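DNA repair protein XRCC1 (Mus musculus, PDB 3PC6) acts, here through its second BRCT domain, as part of a scaffold that assembles DNA single-strand break repair complexes and binds poly-ADP-ribose. Local coordinates at residues F14-F19 with P57-A62; Q53-N58 with Y92-Q97. One frame throughout, in Å; residues are numbered along the deposited sequence. Where two conformers were deposited one is given.

Contact 1. Residues F14-F19 with P57-A62; sequences FLYGEF and PNFEEA
In the parallel sheet of the BRCT fold, Y16 of strand 12-16, a strand in the interior of that sheet, meets F59 from the first turn of helix 59-65 in an edge-to-face aromatic pair. The edge of F59 is turned to the face of Y16, with ring centroids 5.0 Å apart and planes inclined at 72°. F59 CZ stands over the middle of the tyrosine ring, 3.7 Å above its plane, while F59 CE1 leans toward one side of it and comes within 3.6 Å of Y16 CD1. The T-shaped pair thus joins the sheet, with its BRCT strand order 2-1-3-4, to the short helix that follows the third strand. Y16 holds its CG anti to the backbone N (chi1 171°), which carries the ring out from the strand toward the helix. F59 is buried: its ring also meets F71 and, edge to face, W55, and its side chain touches V49 of the neighbouring strand. At the far end of the tyrosine ring, Y16 OH is hydrogen-bonded to D56 OD2. Y16 also packs on V49 and T51 of strand 48-51.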
# COMPACT_ATOMS: atom_id res chain seq x y z
N PHE B 14 -11.18 -1.17 5.30
CA PHE B 14 -11.80 -1.30 3.99
C PHE B 14 -12.08 0.12 3.47
O PHE B 14 -12.70 0.92 4.15
CB PHE B 14 -13.10 -2.08 4.10
CG PHE B 14 -13.83 -2.23 2.80
CD1 PHE B 14 -13.49 -3.22 1.90
CD2 PHE B 14 -14.88 -1.37 2.48
CE1 PHE B 14 -14.18 -3.36 0.69
CE2 PHE B 14 -15.56 -1.49 1.28
CZ PHE B 14 -15.20 -2.49 0.38
N LEU B 15 -11.59 0.43 2.27
CA LEU B 15 -11.83 1.75 1.71
C LEU B 15 -13.11 1.70 0.88
O LEU B 15 -13.19 1.04 -0.15
CB LEU B 15 -10.62 2.22 0.87
CG LEU B 15 -9.28 2.27 1.64
CD1 LEU B 15 -8.14 2.80 0.74
CD2 LEU B 15 -9.37 3.09 2.92
N TYR B 16 -14.13 2.38 1.37
CA TYR B 16 -15.43 2.29 0.71
C TYR B 16 -15.57 3.37 -0.35
O TYR B 16 -15.43 4.55 -0.06
CB TYR B 16 -16.55 2.41 1.75
CG TYR B 16 -17.92 2.54 1.15
CD1 TYR B 16 -18.74 1.44 0.98
CD2 TYR B 16 -18.40 3.78 0.74
CE1 TYR B 16 -20.01 1.57 0.41
CE2 TYR B 16 -19.66 3.93 0.17
CZ TYR B 16 -20.46 2.82 0.01
OH TYR B 16 -21.71 2.96 -0.55
N GLY B 17 -15.81 2.96 -1.59
CA GLY B 17 -16.20 3.88 -2.64
C GLY B 17 -15.13 4.82 -3.16
O GLY B 17 -13.92 4.54 -3.09
N GLU B 18 -15.60 5.96 -3.67
CA GLU B 18 -14.74 6.91 -4.37
C GLU B 18 -14.28 8.08 -3.51
O GLU B 18 -14.98 8.53 -2.59
CB GLU B 18 -15.44 7.42 -5.63
CG GLU B 18 -15.73 6.31 -6.62
CD GLU B 18 -16.39 6.82 -7.89
OE1 GLU B 18 -17.17 7.80 -7.81
OE2 GLU B 18 -16.14 6.23 -8.97
N PHE B 19 -13.08 8.55 -3.81
CA PHE B 19 -12.45 9.66 -3.13
C PHE B 19 -11.92 10.61 -4.21
O PHE B 19 -11.60 10.18 -5.32
CB PHE B 19 -11.29 9.15 -2.26
CG PHE B 19 -11.74 8.19 -1.18
CD1 PHE B 19 -11.84 6.84 -1.43
CD2 PHE B 19 -12.08 8.66 0.09
CE1 PHE B 19 -12.28 5.95 -0.44
CE2 PHE B 19 -12.51 7.80 1.08
CZ PHE B 19 -12.61 6.44 0.81
N PRO B 57 -27.15 2.73 3.34
CA PRO B 57 -28.09 1.90 4.09
C PRO B 57 -27.68 0.43 4.15
O PRO B 57 -28.10 -0.27 5.07
CB PRO B 57 -29.41 2.05 3.30
CG PRO B 57 -29.29 3.35 2.59
CD PRO B 57 -27.81 3.53 2.28
N ASN B 58 -26.88 -0.03 3.19
CA ASN B 58 -26.40 -1.40 3.20
C ASN B 58 -25.39 -1.68 4.31
O ASN B 58 -25.09 -2.84 4.61
CB ASN B 58 -25.81 -1.78 1.84
CG ASN B 58 -26.85 -1.79 0.73
OD1 ASN B 58 -28.05 -1.89 1.00
ND2 ASN B 58 -26.40 -1.68 -0.51
N PHE B 59 -24.85 -0.62 4.91
CA PHE B 59 -23.94 -0.77 6.04
C PHE B 59 -24.67 -1.52 7.17
O PHE B 59 -24.06 -2.18 8.00
CB PHE B 59 -23.45 0.58 6.57
CG PHE B 59 -22.44 1.26 5.69
CD1 PHE B 59 -21.72 0.55 4.73
CD2 PHE B 59 -22.17 2.62 5.86
CE1 PHE B 59 -20.78 1.19 3.94
CE2 PHE B 59 -21.24 3.27 5.07
CZ PHE B 59 -20.54 2.56 4.11
N GLU B 60 -26.00 -1.40 7.20
CA GLU B 60 -26.77 -2.10 8.21
C GLU B 60 -26.60 -3.62 8.08
O GLU B 60 -26.52 -4.33 9.08
CB GLU B 60 -28.25 -1.71 8.19
CG GLU B 60 -29.00 -2.27 9.40
CD GLU B 60 -30.45 -1.82 9.48
OE1 GLU B 60 -30.87 -0.92 8.71
OE2 GLU B 60 -31.18 -2.36 10.34
N GLU B 61 -26.52 -4.12 6.84
CA GLU B 61 -26.30 -5.55 6.63
C GLU B 61 -24.87 -5.94 6.99
O GLU B 61 -24.61 -7.02 7.52
CB GLU B 61 -26.62 -5.97 5.18
CG GLU B 61 -28.02 -5.61 4.71
CD GLU B 61 -29.12 -6.16 5.61
OE1 GLU B 61 -30.20 -5.54 5.65
OE2 GLU B 61 -28.92 -7.21 6.26
N ALA B 62 -23.92 -5.05 6.69
CA ALA B 62 -22.55 -5.30 7.07
C ALA B 62 -22.46 -5.45 8.60
O ALA B 62 -21.70 -6.27 9.11
CB ALA B 62 -21.66 -4.16 6.61

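Contact 2. Residues Q53-N58 with Y92-Q97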
# COMPACT_ATOMS: atom_id res chain seq x y z
N GLN B 53 -18.47 9.34 1.56
CA GLN B 53 -19.83 9.42 1.03
C GLN B 53 -20.89 9.52 2.13
O GLN B 53 -20.59 9.40 3.31
CB GLN B 53 -20.11 8.18 0.18
CG GLN B 53 -19.02 7.84 -0.83
CD GLN B 53 -19.01 8.76 -2.04
OE1 GLN B 53 -17.95 9.23 -2.48
NE2 GLN B 53 -20.19 9.02 -2.59
N GLU B 54 -22.14 9.75 1.72
CA GLU B 54 -23.27 9.67 2.65
C GLU B 54 -23.37 8.24 3.17
O GLU B 54 -22.97 7.31 2.49
CB GLU B 54 -24.58 10.06 1.94
N TRP B 55 -23.89 8.08 4.39
CA TRP B 55 -24.16 6.76 4.94
C TRP B 55 -24.83 5.89 3.89
O TRP B 55 -25.76 6.32 3.21
CB TRP B 55 -25.09 6.87 6.16
CG TRP B 55 -25.39 5.55 6.83
CD1 TRP B 55 -26.47 4.75 6.62
CD2 TRP B 55 -24.59 4.90 7.83
NE1 TRP B 55 -26.40 3.64 7.43
CE2 TRP B 55 -25.25 3.71 8.17
CE3 TRP B 55 -23.38 5.20 8.46
CZ2 TRP B 55 -24.75 2.82 9.12
CZ3 TRP B 55 -22.89 4.32 9.40
CH2 TRP B 55 -23.57 3.14 9.72
N ASP B 56 -24.34 4.66 3.75
CA ASP B 56 -24.94 3.68 2.85
C ASP B 56 -25.85 2.78 3.68
O ASP B 56 -25.39 2.13 4.62
CB ASP B 56 -23.84 2.87 2.17
CG ASP B 56 -24.38 1.86 1.15
OD1 ASP B 56 -25.57 1.48 1.24
OD2 ASP B 56 -23.60 1.44 0.28
N PRO B 57 -27.15 2.73 3.34
CA PRO B 57 -28.09 1.90 4.09
C PRO B 57 -27.68 0.43 4.15
O PRO B 57 -28.10 -0.27 5.07
CB PRO B 57 -29.41 2.05 3.30
CG PRO B 57 -29.29 3.35 2.59
CD PRO B 57 -27.81 3.53 2.28
N ASN B 58 -26.88 -0.03 3.19
CA ASN B 58 -26.40 -1.40 3.20
C ASN B 58 -25.39 -1.68 4.31
O ASN B 58 -25.09 -2.84 4.61
CB ASN B 58 -25.81 -1.78 1.84
CG ASN B 58 -26.85 -1.79 0.73
OD1 ASN B 58 -28.05 -1.89 1.00
ND2 ASN B 58 -26.40 -1.68 -0.51
N TYR B 92 -14.17 11.26 14.17
CA TYR B 92 -14.36 11.34 12.72
C TYR B 92 -15.41 10.34 12.25
O TYR B 92 -15.45 9.97 11.07
CB TYR B 92 -13.02 11.05 12.02
CG TYR B 92 -11.89 11.94 12.50
CD1 TYR B 92 -11.69 13.20 11.96
CD2 TYR B 92 -11.03 11.51 13.51
CE1 TYR B 92 -10.67 14.02 12.40
CE2 TYR B 92 -10.01 12.33 13.97
CZ TYR B 92 -9.84 13.59 13.40
OH TYR B 92 -8.82 14.41 13.83
N GLY B 93 -16.26 9.91 13.17
CA GLY B 93 -17.26 8.91 12.87
C GLY B 93 -18.28 9.32 11.83
O GLY B 93 -18.53 10.51 11.59
N VAL B 94 -18.88 8.31 11.21
CA VAL B 94 -19.93 8.51 10.23
C VAL B 94 -21.17 7.79 10.74
O VAL B 94 -21.10 6.62 11.12
CB VAL B 94 -19.54 7.90 8.87
CG1 VAL B 94 -20.61 8.17 7.81
CG2 VAL B 94 -18.16 8.41 8.41
N VAL B 95 -22.31 8.48 10.73
CA VAL B 95 -23.57 7.91 11.20
C VAL B 95 -24.68 8.24 10.22
O VAL B 95 -24.56 9.18 9.43
CB VAL B 95 -23.93 8.44 12.60
CG1 VAL B 95 -22.87 8.01 13.62
CG2 VAL B 95 -24.08 9.96 12.57
N PRO B 96 -25.76 7.44 10.22
CA PRO B 96 -26.93 7.77 9.41
C PRO B 96 -27.50 9.11 9.87
O PRO B 96 -27.46 9.42 11.05
CB PRO B 96 -27.93 6.67 9.75
CG PRO B 96 -27.18 5.62 10.46
CD PRO B 96 -25.99 6.27 11.08
N GLN B 97 -28.01 9.91 8.94
CA GLN B 97 -28.65 11.15 9.33
C GLN B 97 -30.16 11.08 9.11
O GLN B 97 -30.64 10.28 8.31
CB GLN B 97 -28.04 12.34 8.57
CG GLN B 97 -26.62 12.68 9.02
CD GLN B 97 -25.99 13.78 8.19
OE1 GLN B 97 -25.55 14.80 8.71
NE2 GLN B 97 -25.95 13.57 6.87
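The indole of W55 is overlaid on one face by the ring of P96, whose CG sits 3.6 Å from the centroid of the five-membered ring and 13° off its normal, a CH-pi contact. In this BRCT domain the pair joins two irregular segments, the loop between strand 48-51 and helix 59-65 and the chain that follows helix 75-83 toward the C-terminus. W55 and P96 project in the same direction from adjacent chains, the proline ring lying alongside the indole. With CG anti to the backbone N (chi1 -178°), W55 lays its indole along the backbone of 94-96 as well as beneath the proline ring. The six-membered ring reaches back along the chain: W55 CZ3 lies 3.4 Å from V94 O, approaching it obliquely, and W55 CE3 is 3.7 Å from V95 C. V94 is buried, and its CG1 adds an apolar contact with W55 CE3 at 4.1 Å. The indole also meets F59 and F71 edge to face, so it links P96 to these two rings. Replacing W55 with an alanine would probably leave P96 CG without an aromatic face to sit on and open a gap beside V94 CG1. Directly after the tryptophan, D56 caps the turn leading into the helix: N58 N donates to D56 OD1 at 2.8 Å, meeting the oxygen from above the carboxylate plane, 44° out of it.

How the contacts relate
Contacts 1 and 2 lie on the same side of the domain, their centres about 8 Å apart, and share P57 and N58, where the loop of contact 2 runs into the helix of contact 1. D56 connects them most directly. The hydrogen bond between its OD2 and Y16 OH measures 2.6 Å, while its other carboxylate oxygen serves the turn before the helix, so one side chain links strand 12-16 to the turn that leads into helix 59-65. Through the W55-F59 ring contact, a row of aromatic rings runs from Y16 through F59 to W55, and P96 of the C-terminal segment lies on a face of the last.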